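Local atomic coordinates of DUF1955 domain-containing protein (Sulfolobus tokodaii, PDB entry 1WY6), a protein that is of unknown function but folds as an archaeal helical repeat protein, a chain of stacked helices from a hyperthermophile. Residues Y57-L62 against V85-L90; D99-Q104 against D108-I113; G21-G26 against L62-S67. All blocks are in the same frame, centred on the assembly; numbering follows the deposited sequence.

Contact 1 of 3, residues Y57-L62 against V85-L90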
loop_
_atom_site.group_PDB
_atom_site.type_symbol
_atom_site.label_atom_id
_atom_site.label_comp_id
_atom_site.label_asym_id
_atom_site.label_seq_id
_atom_site.Cartn_x
_atom_site.Cartn_y
_atom_site.Cartn_z
ATOM N N TYR A 57 -2.854 11.328 4.404
ATOM C CA TYR A 57 -2.604 11.941 3.094
ATOM C C TYR A 57 -2.117 11.015 1.981
ATOM O O TYR A 57 -2.318 11.303 0.797
ATOM C CB TYR A 57 -1.560 13.063 3.228
ATOM C CG TYR A 57 -1.774 14.027 4.373
ATOM C CD1 TYR A 57 -3.022 14.607 4.602
ATOM C CD2 TYR A 57 -0.715 14.382 5.214
ATOM C CE1 TYR A 57 -3.216 15.521 5.647
ATOM C CE2 TYR A 57 -0.893 15.294 6.254
ATOM C CZ TYR A 57 -2.150 15.858 6.468
ATOM O OH TYR A 57 -2.344 16.735 7.510
ATOM N N MET A 58 -1.456 9.928 2.359
ATOM C CA MET A 58 -0.894 8.993 1.391
ATOM C C MET A 58 -1.731 8.759 0.137
ATOM O O MET A 58 -1.248 8.944 -0.976
ATOM C CB MET A 58 -0.593 7.646 2.052
ATOM C CG MET A 58 0.012 6.629 1.088
ATOM S SD MET A 58 0.523 5.087 1.864
ATOM C CE MET A 58 2.114 5.553 2.509
ATOM N N PHE A 59 -2.988 8.373 0.307
ATOM C CA PHE A 59 -3.833 8.096 -0.845
ATOM C C PHE A 59 -4.195 9.315 -1.689
ATOM O O PHE A 59 -4.339 9.197 -2.901
ATOM C CB PHE A 59 -5.073 7.331 -0.378
ATOM C CG PHE A 59 -4.738 6.030 0.308
ATOM C CD1 PHE A 59 -5.265 5.723 1.558
ATOM C CD2 PHE A 59 -3.846 5.134 -0.278
ATOM C CE1 PHE A 59 -4.902 4.542 2.218
ATOM C CE2 PHE A 59 -3.477 3.957 0.368
ATOM C CZ PHE A 59 -4.004 3.658 1.622
ATOM N N GLN A 60 -4.333 10.481 -1.064
ATOM C CA GLN A 60 -4.635 11.711 -1.807
ATOM C C GLN A 60 -3.451 12.006 -2.729
ATOM O O GLN A 60 -3.613 12.438 -3.871
ATOM C CB GLN A 60 -4.807 12.895 -0.855
ATOM C CG GLN A 60 -5.993 12.807 0.095
ATOM C CD GLN A 60 -5.946 13.894 1.164
ATOM O OE1 GLN A 60 -5.689 15.067 0.871
ATOM N NE2 GLN A 60 -6.198 13.506 2.410
ATOM N N VAL A 61 -2.249 11.786 -2.202
ATOM C CA VAL A 61 -1.034 12.010 -2.970
ATOM C C VAL A 61 -0.964 11.030 -4.131
ATOM O O VAL A 61 -0.749 11.436 -5.270
ATOM C CB VAL A 61 0.224 11.824 -2.110
ATOM C CG1 VAL A 61 1.461 11.920 -2.991
ATOM C CG2 VAL A 61 0.267 12.884 -1.009
ATOM N N LEU A 62 -1.149 9.743 -3.839
ATOM C CA LEU A 62 -1.098 8.708 -4.866
ATOM C C LEU A 62 -2.123 8.922 -5.981
ATOM O O LEU A 62 -1.830 8.674 -7.150
ATOM C CB LEU A 62 -1.294 7.321 -4.244
ATOM C CG LEU A 62 -0.117 6.781 -3.433
ATOM C CD1 LEU A 62 -0.479 5.428 -2.844
ATOM C CD2 LEU A 62 1.108 6.665 -4.337
ATOM N N VAL A 85 -4.661 -0.624 6.237
ATOM C CA VAL A 85 -5.091 -1.179 7.520
ATOM C C VAL A 85 -5.404 -0.097 8.557
ATOM O O VAL A 85 -6.415 -0.175 9.246
ATOM C CB VAL A 85 -4.021 -2.147 8.105
ATOM C CG1 VAL A 85 -4.457 -2.654 9.490
ATOM C CG2 VAL A 85 -3.832 -3.333 7.166
ATOM N N ILE A 86 -4.539 0.908 8.674
ATOM C CA ILE A 86 -4.765 1.980 9.641
ATOM C C ILE A 86 -6.046 2.722 9.284
ATOM O O ILE A 86 -6.861 3.027 10.151
ATOM C CB ILE A 86 -3.589 2.980 9.661
ATOM C CG1 ILE A 86 -2.305 2.261 10.086
ATOM C CG2 ILE A 86 -3.899 4.129 10.621
ATOM C CD1 ILE A 86 -1.081 3.158 10.148
ATOM N N ASN A 87 -6.217 3.008 8.000
ATOM C CA ASN A 87 -7.404 3.694 7.523
ATOM C C ASN A 87 -8.549 2.686 7.370
ATOM O O ASN A 87 -9.638 3.036 6.928
ATOM C CB ASN A 87 -7.107 4.357 6.168
ATOM C CG ASN A 87 -6.197 5.578 6.296
ATOM O OD1 ASN A 87 -5.366 5.655 7.194
ATOM N ND2 ASN A 87 -6.353 6.531 5.387
ATOM N N ASN A 88 -8.289 1.435 7.743
ATOM C CA ASN A 88 -9.277 0.365 7.625
ATOM C C ASN A 88 -9.999 0.504 6.300
ATOM O O ASN A 88 -11.212 0.341 6.216
ATOM C CB ASN A 88 -10.296 0.428 8.764
ATOM C CG ASN A 88 -11.144 -0.826 8.849
ATOM O OD1 ASN A 88 -10.620 -1.940 8.914
ATOM N ND2 ASN A 88 -12.461 -0.651 8.858
ATOM N N THR A 89 -9.240 0.815 5.258
ATOM C CA THR A 89 -9.819 0.991 3.941
ATOM C C THR A 89 -9.011 0.278 2.865
ATOM O O THR A 89 -7.785 0.322 2.853
ATOM C CB THR A 89 -9.916 2.494 3.578
ATOM O OG1 THR A 89 -10.688 2.646 2.383
ATOM C CG2 THR A 89 -8.522 3.091 3.361
ATOM N N LEU A 90 -9.721 -0.389 1.970
ATOM C CA LEU A 90 -9.109 -1.099 0.865
ATOM C C LEU A 90 -9.355 -0.226 -0.363
ATOM O O LEU A 90 -10.437 0.344 -0.511
ATOM C CB LEU A 90 -9.782 -2.460 0.697
ATOM C CG LEU A 90 -9.252 -3.422 -0.365
ATOM C CD1 LEU A 90 -7.780 -3.699 -0.123
ATOM C CD2 LEU A 90 -10.054 -4.715 -0.317
#
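Phe59, reaching from helix 55-65, meets Asn87 and Thr89 where helix 78-86 gives way to the loop behind it, a worked example of how a helical repeat protein joins the flank of one helix to the capped end of another. The cap is a Schellman motif: Asn88 is the first residue to leave helical geometry, with phi at 42°, and its backbone N makes a weak bond of 2.9 Å back to Val85 O. Asn88 thus stands between the two residues that touch the ring, and both direct their side chains toward helix 55-65.

The apolar part is a single approach. Phe59 CE1 lies 4.1 Å from the methyl CG2 of Thr89, which arrives obliquely. With Thr89 OG1 anti to the backbone N (chi1 -170°), it is the methyl rather than the hydroxyl that is turned to the ring. The Phe59 side chain also packs on Val80 and Cys83 of helix 78-86 and on Val94 of helix 92-103, so it sits among three parts of the fold. A disulfide between Cys55 and Cys83 ties the same two helices covalently.

The polar neighbour behaves differently. Asn87 brings its amide to the edge of the ring, near the ring plane, with the two flat groups almost perpendicular at 87°. This is van der Waals contact: the hydrogen bond of Asn87 ND2 goes to Cys55 O, on the first turn of helix 55-65, and thereby secures the loop to that helix while fixing the amide beside the ring. Beyond the contact, Asn88 OD1 accepts a bond from Ser124 N. At the ring edge, Asn87 ND2 is 4.0 Å from Phe59 CE1 and 4.1 Å from Phe59 CD1.

Contact 2 of 3, residues D99-Q104 against D108-I113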
loop_
_atom_site.group_PDB
_atom_site.type_symbol
_atom_site.label_atom_id
_atom_site.label_comp_id
_atom_site.label_asym_id
_atom_site.label_seq_id
_atom_site.Cartn_x
_atom_site.Cartn_y
_atom_site.Cartn_z
ATOM N N ASP A 99 -0.251 -6.839 -4.740
ATOM C CA ASP A 99 0.156 -7.611 -5.905
ATOM C C ASP A 99 1.651 -7.486 -6.132
ATOM O O ASP A 99 2.317 -8.477 -6.432
ATOM C CB ASP A 99 -0.609 -7.165 -7.165
ATOM C CG ASP A 99 -2.112 -7.422 -7.063
ATOM O OD1 ASP A 99 -2.523 -8.280 -6.253
ATOM O OD2 ASP A 99 -2.889 -6.776 -7.799
ATOM N N ILE A 100 2.181 -6.273 -5.986
ATOM C CA ILE A 100 3.616 -6.059 -6.162
ATOM C C ILE A 100 4.413 -6.768 -5.066
ATOM O O ILE A 100 5.475 -7.330 -5.333
ATOM C CB ILE A 100 3.956 -4.554 -6.177
ATOM C CG1 ILE A 100 3.408 -3.923 -7.463
ATOM C CG2 ILE A 100 5.452 -4.355 -6.097
ATOM C CD1 ILE A 100 3.374 -2.412 -7.441
ATOM N N LEU A 101 3.907 -6.751 -3.835
ATOM C CA LEU A 101 4.602 -7.433 -2.746
ATOM C C LEU A 101 4.689 -8.930 -3.045
ATOM O O LEU A 101 5.725 -9.547 -2.829
ATOM C CB LEU A 101 3.889 -7.212 -1.410
ATOM C CG LEU A 101 3.966 -5.800 -0.821
ATOM C CD1 LEU A 101 3.205 -5.746 0.483
ATOM C CD2 LEU A 101 5.419 -5.404 -0.611
ATOM N N VAL A 102 3.604 -9.510 -3.553
ATOM C CA VAL A 102 3.595 -10.932 -3.891
ATOM C C VAL A 102 4.626 -11.218 -4.981
ATOM O O VAL A 102 5.406 -12.170 -4.891
ATOM C CB VAL A 102 2.211 -11.387 -4.420
ATOM C CG1 VAL A 102 2.255 -12.872 -4.760
ATOM C CG2 VAL A 102 1.125 -11.122 -3.378
ATOM N N ILE A 103 4.618 -10.375 -6.010
ATOM C CA ILE A 103 5.504 -10.502 -7.158
ATOM C C ILE A 103 6.970 -10.284 -6.800
ATOM O O ILE A 103 7.870 -10.773 -7.488
ATOM C CB ILE A 103 5.084 -9.498 -8.253
ATOM C CG1 ILE A 103 3.681 -9.844 -8.743
ATOM C CG2 ILE A 103 6.058 -9.522 -9.406
ATOM C CD1 ILE A 103 3.137 -8.852 -9.785
ATOM N N GLN A 104 7.205 -9.535 -5.729
ATOM C CA GLN A 104 8.559 -9.276 -5.267
ATOM C C GLN A 104 8.972 -10.429 -4.359
ATOM O O GLN A 104 10.130 -10.549 -3.972
ATOM C CB GLN A 104 8.615 -7.957 -4.497
ATOM C CG GLN A 104 8.586 -6.718 -5.376
ATOM C CD GLN A 104 8.480 -5.435 -4.570
ATOM O OE1 GLN A 104 8.650 -4.338 -5.100
ATOM N NE2 GLN A 104 8.183 -5.567 -3.282
ATOM N N ASP A 108 7.675 -12.108 3.818
ATOM C CA ASP A 108 7.927 -11.583 5.153
ATOM C C ASP A 108 7.032 -10.389 5.467
ATOM O O ASP A 108 6.426 -10.335 6.528
ATOM C CB ASP A 108 9.409 -11.194 5.290
ATOM C CG ASP A 108 9.833 -10.106 4.309
ATOM O OD1 ASP A 108 9.315 -10.078 3.173
ATOM O OD2 ASP A 108 10.706 -9.287 4.667
ATOM N N LYS A 109 6.952 -9.437 4.540
ATOM C CA LYS A 109 6.123 -8.246 4.728
ATOM C C LYS A 109 4.641 -8.627 4.815
ATOM O O LYS A 109 3.924 -8.153 5.692
ATOM C CB LYS A 109 6.362 -7.257 3.580
ATOM C CG LYS A 109 7.819 -6.782 3.466
ATOM C CD LYS A 109 8.253 -6.034 4.731
ATOM C CE LYS A 109 9.763 -5.848 4.810
ATOM N NZ LYS A 109 10.296 -4.996 3.722
ATOM N N LEU A 110 4.190 -9.494 3.914
ATOM C CA LEU A 110 2.796 -9.951 3.921
ATOM C C LEU A 110 2.421 -10.648 5.237
ATOM O O LEU A 110 1.303 -10.482 5.733
ATOM C CB LEU A 110 2.547 -10.900 2.740
ATOM C CG LEU A 110 2.650 -10.247 1.359
ATOM C CD1 LEU A 110 2.611 -11.308 0.267
ATOM C CD2 LEU A 110 1.507 -9.243 1.192
ATOM N N GLU A 111 3.348 -11.426 5.799
ATOM C CA GLU A 111 3.087 -12.123 7.067
ATOM C C GLU A 111 2.999 -11.141 8.232
ATOM O O GLU A 111 2.175 -11.306 9.135
ATOM C CB GLU A 111 4.175 -13.152 7.364
ATOM C CG GLU A 111 4.245 -14.272 6.354
ATOM C CD GLU A 111 4.972 -15.482 6.905
ATOM O OE1 GLU A 111 5.340 -16.372 6.107
ATOM O OE2 GLU A 111 5.164 -15.545 8.145
ATOM N N GLU A 112 3.858 -10.129 8.218
ATOM C CA GLU A 112 3.833 -9.100 9.253
ATOM C C GLU A 112 2.448 -8.433 9.262
ATOM O O GLU A 112 1.829 -8.271 10.311
ATOM C CB GLU A 112 4.934 -8.071 8.976
ATOM C CG GLU A 112 6.330 -8.626 9.235
ATOM C CD GLU A 112 7.422 -7.844 8.529
ATOM O OE1 GLU A 112 7.176 -6.670 8.180
ATOM O OE2 GLU A 112 8.527 -8.404 8.331
ATOM N N ILE A 113 1.956 -8.056 8.086
ATOM C CA ILE A 113 0.627 -7.445 7.989
ATOM C C ILE A 113 -0.413 -8.433 8.531
ATOM O O ILE A 113 -1.328 -8.059 9.269
ATOM C CB ILE A 113 0.259 -7.120 6.524
ATOM C CG1 ILE A 113 1.070 -5.924 6.025
ATOM C CG2 ILE A 113 -1.229 -6.831 6.415
ATOM C CD1 ILE A 113 0.704 -4.612 6.719
#
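The backbones draw closest at Leu101 and Leu110, whose CA atoms are 7.4 Å apart, as two short helical segments pass in opposed but clearly inclined directions. Between them Leu110 acts as a fork, giving one methyl to each of two neighbours. Its CD2 rests 4.0 Å from Leu101 CD1 and nearly as close to Leu101 CB, the two leucine side chains crossing obliquely. Its other branch, CD1, lies 3.9 Å from Val102 CG2, and here the side chains meet at about a right angle. Val102 starts out pointing away from the partner helix; CG2 still touches because it is anti to the carbonyl carbon, beside the backbone N, leaving CG1 as the branch turned elsewhere.

Helices 92-103 and 107-117 follow each other with a short connection, a helical hairpin within the repeat fold, and the contacts between these two segments are apolar. Further layers continue the packing: Leu101 also touches Leu77 and Val81, while Leu110 reaches Leu135, and Val102 meets Ala134 of the same helix 125-137. At the flank, Glu112 OE1 makes a salt bridge with Lys78 NZ.

Contact 3 of 3, residues G21-G26 against L62-S67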
loop_
_atom_site.group_PDB
_atom_site.type_symbol
_atom_site.label_atom_id
_atom_site.label_comp_id
_atom_site.label_asym_id
_atom_site.label_seq_id
_atom_site.Cartn_x
_atom_site.Cartn_y
_atom_site.Cartn_z
ATOM N N GLY A 21 0.390 17.972 4.616
ATOM C CA GLY A 21 -0.983 18.087 4.162
ATOM C C GLY A 21 -1.223 19.131 3.090
ATOM O O GLY A 21 -2.357 19.315 2.655
ATOM N N TYR A 22 -0.170 19.832 2.684
ATOM C CA TYR A 22 -0.269 20.839 1.627
ATOM C C TYR A 22 -0.136 20.060 0.318
ATOM O O TYR A 22 0.860 20.193 -0.388
ATOM C CB TYR A 22 0.882 21.836 1.740
ATOM C CG TYR A 22 0.812 22.768 2.931
ATOM C CD1 TYR A 22 0.214 24.030 2.819
ATOM C CD2 TYR A 22 1.387 22.418 4.154
ATOM C CE1 TYR A 22 0.205 24.923 3.887
ATOM C CE2 TYR A 22 1.380 23.308 5.233
ATOM C CZ TYR A 22 0.792 24.561 5.083
ATOM O OH TYR A 22 0.837 25.472 6.110
ATOM N N ILE A 23 -1.139 19.237 0.010
ATOM C CA ILE A 23 -1.116 18.398 -1.190
ATOM C C ILE A 23 -0.944 19.129 -2.540
ATOM O O ILE A 23 -0.081 18.760 -3.329
ATOM C CB ILE A 23 -2.392 17.510 -1.269
ATOM C CG1 ILE A 23 -2.688 16.865 0.096
ATOM C CG2 ILE A 23 -2.200 16.424 -2.318
ATOM C CD1 ILE A 23 -1.602 15.912 0.607
ATOM N N ASP A 24 -1.755 20.154 -2.802
ATOM C CA ASP A 24 -1.668 20.882 -4.069
ATOM C C ASP A 24 -0.293 21.500 -4.272
ATOM O O ASP A 24 0.272 21.443 -5.361
ATOM C CB ASP A 24 -2.715 22.000 -4.133
ATOM C CG ASP A 24 -4.134 21.484 -4.012
ATOM O OD1 ASP A 24 -4.570 20.699 -4.877
ATOM O OD2 ASP A 24 -4.818 21.867 -3.046
ATOM N N GLU A 25 0.227 22.108 -3.214
ATOM C CA GLU A 25 1.529 22.745 -3.266
ATOM C C GLU A 25 2.614 21.730 -3.634
ATOM O O GLU A 25 3.363 21.923 -4.598
ATOM C CB GLU A 25 1.853 23.390 -1.912
ATOM C CG GLU A 25 1.065 24.655 -1.559
ATOM C CD GLU A 25 -0.365 24.385 -1.099
ATOM O OE1 GLU A 25 -0.674 23.245 -0.684
ATOM O OE2 GLU A 25 -1.180 25.331 -1.135
ATOM N N GLY A 26 2.700 20.649 -2.864
ATOM C CA GLY A 26 3.705 19.635 -3.136
ATOM C C GLY A 26 3.540 18.973 -4.495
ATOM O O GLY A 26 4.527 18.658 -5.152
ATOM N N LEU A 62 -1.149 9.743 -3.839
ATOM C CA LEU A 62 -1.098 8.708 -4.866
ATOM C C LEU A 62 -2.123 8.922 -5.981
ATOM O O LEU A 62 -1.830 8.674 -7.150
ATOM C CB LEU A 62 -1.294 7.321 -4.244
ATOM C CG LEU A 62 -0.117 6.781 -3.433
ATOM C CD1 LEU A 62 -0.479 5.428 -2.844
ATOM C CD2 LEU A 62 1.108 6.665 -4.337
ATOM N N ASP A 63 -3.321 9.370 -5.613
ATOM C CA ASP A 63 -4.381 9.637 -6.585
ATOM C C ASP A 63 -3.941 10.719 -7.576
ATOM O O ASP A 63 -4.323 10.713 -8.740
ATOM C CB ASP A 63 -5.642 10.127 -5.872
ATOM C CG ASP A 63 -6.440 9.004 -5.233
ATOM O OD1 ASP A 63 -7.306 9.322 -4.396
ATOM O OD2 ASP A 63 -6.224 7.820 -5.564
ATOM N N LYS A 64 -3.131 11.657 -7.109
ATOM C CA LYS A 64 -2.701 12.743 -7.979
ATOM C C LYS A 64 -1.432 12.476 -8.761
ATOM O O LYS A 64 -1.361 12.779 -9.951
ATOM C CB LYS A 64 -2.529 14.022 -7.166
ATOM C CG LYS A 64 -3.834 14.725 -6.826
ATOM C CD LYS A 64 -3.592 15.883 -5.878
ATOM C CE LYS A 64 -4.764 16.850 -5.870
ATOM N NZ LYS A 64 -6.064 16.143 -5.766
ATOM N N ILE A 65 -0.440 11.880 -8.112
ATOM C CA ILE A 65 0.833 11.658 -8.784
ATOM C C ILE A 65 1.351 10.224 -8.872
ATOM O O ILE A 65 2.425 9.988 -9.415
ATOM C CB ILE A 65 1.913 12.535 -8.128
ATOM C CG1 ILE A 65 2.125 12.108 -6.671
ATOM C CG2 ILE A 65 1.471 13.997 -8.162
ATOM C CD1 ILE A 65 3.181 12.921 -5.941
ATOM N N GLY A 66 0.594 9.269 -8.353
ATOM C CA GLY A 66 1.042 7.891 -8.403
ATOM C C GLY A 66 1.432 7.430 -9.797
ATOM O O GLY A 66 2.450 6.765 -9.979
ATOM N N SER A 67 0.618 7.799 -10.781
ATOM C CA SER A 67 0.830 7.409 -12.170
ATOM C C SER A 67 2.152 7.843 -12.795
ATOM O O SER A 67 2.558 7.283 -13.809
ATOM C CB SER A 67 -0.335 7.918 -13.034
ATOM O OG SER A 67 -0.392 9.335 -13.048
#
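Lys64 lays its aliphatic chain against Ile23 and Asp24, and of the three it gives up the largest area to the contact. From helix 55-65 it points toward helix 23-36 and runs extended as far as CE, bending only at its last torsion (chi4 46°). Successive carbons therefore serve different neighbours. CD packs 3.9 Å from the branch methyl CG2 of Ile23, the two side chains crossing at about a right angle, and CE comes 4.0 Å from Asp24 OD1. The ammonium group does not close a salt bridge: Lys64 NZ is 4.9 Å from Asp24 OD1, a separation at which opposite charges may still attract. Both charged residues are exposed, so solvent probably weakens that attraction.

Ile23 is the buried member. CG2, anti to the backbone N, is the branch offered to Lys64, whereas the longer CG1 branch leads off along helix 55-65 and packs on Tyr57, Gln60 and Val61. One isoleucine thus spans more than a turn of the facing helix, in the side-by-side helix stacking of a helical repeat protein. Val27, one turn further along helix 23-36, extends the same interface by touching both Lys64 and Ile65.

Asp24 begins by pointing away from helix 55-65, yet its carboxylate swings back far enough for OD1 to meet the lysine chain. It stands just inside the start of the helix, behind a tight turn. Gly21, with positive phi, ends the preceding helix in a Schellman motif, and Tyr22 then occupies the N-cap position at the centre of an inverse gamma turn, with a weak bond from Ile23 N to Gly21 O. The first turn of the new helix is secured by Gly26 N, which bonds to Tyr22 O at 3.1 Å.

In the fold
Contact 2 is the buried one, made wholly of aliphatic groups inside a hairpin of neighbouring helices, whereas contact 1 lies at the surface and mixes an aromatic ring with an amide and a methyl. Contact 3 is partly buried: an isoleucine faces inward and charged residues border the solvent. Contacts 1 and 3 both use helix 55-65, share Leu62 and touch each other, most closely where Tyr57 CE2 lies 3.4 Å from Gly21 N, so this helix is packed by earlier and later parts of the chain. Contact 2 follows in series, and its centre is about 25 Å from that of contact 3, on the opposite side of the chain's centre.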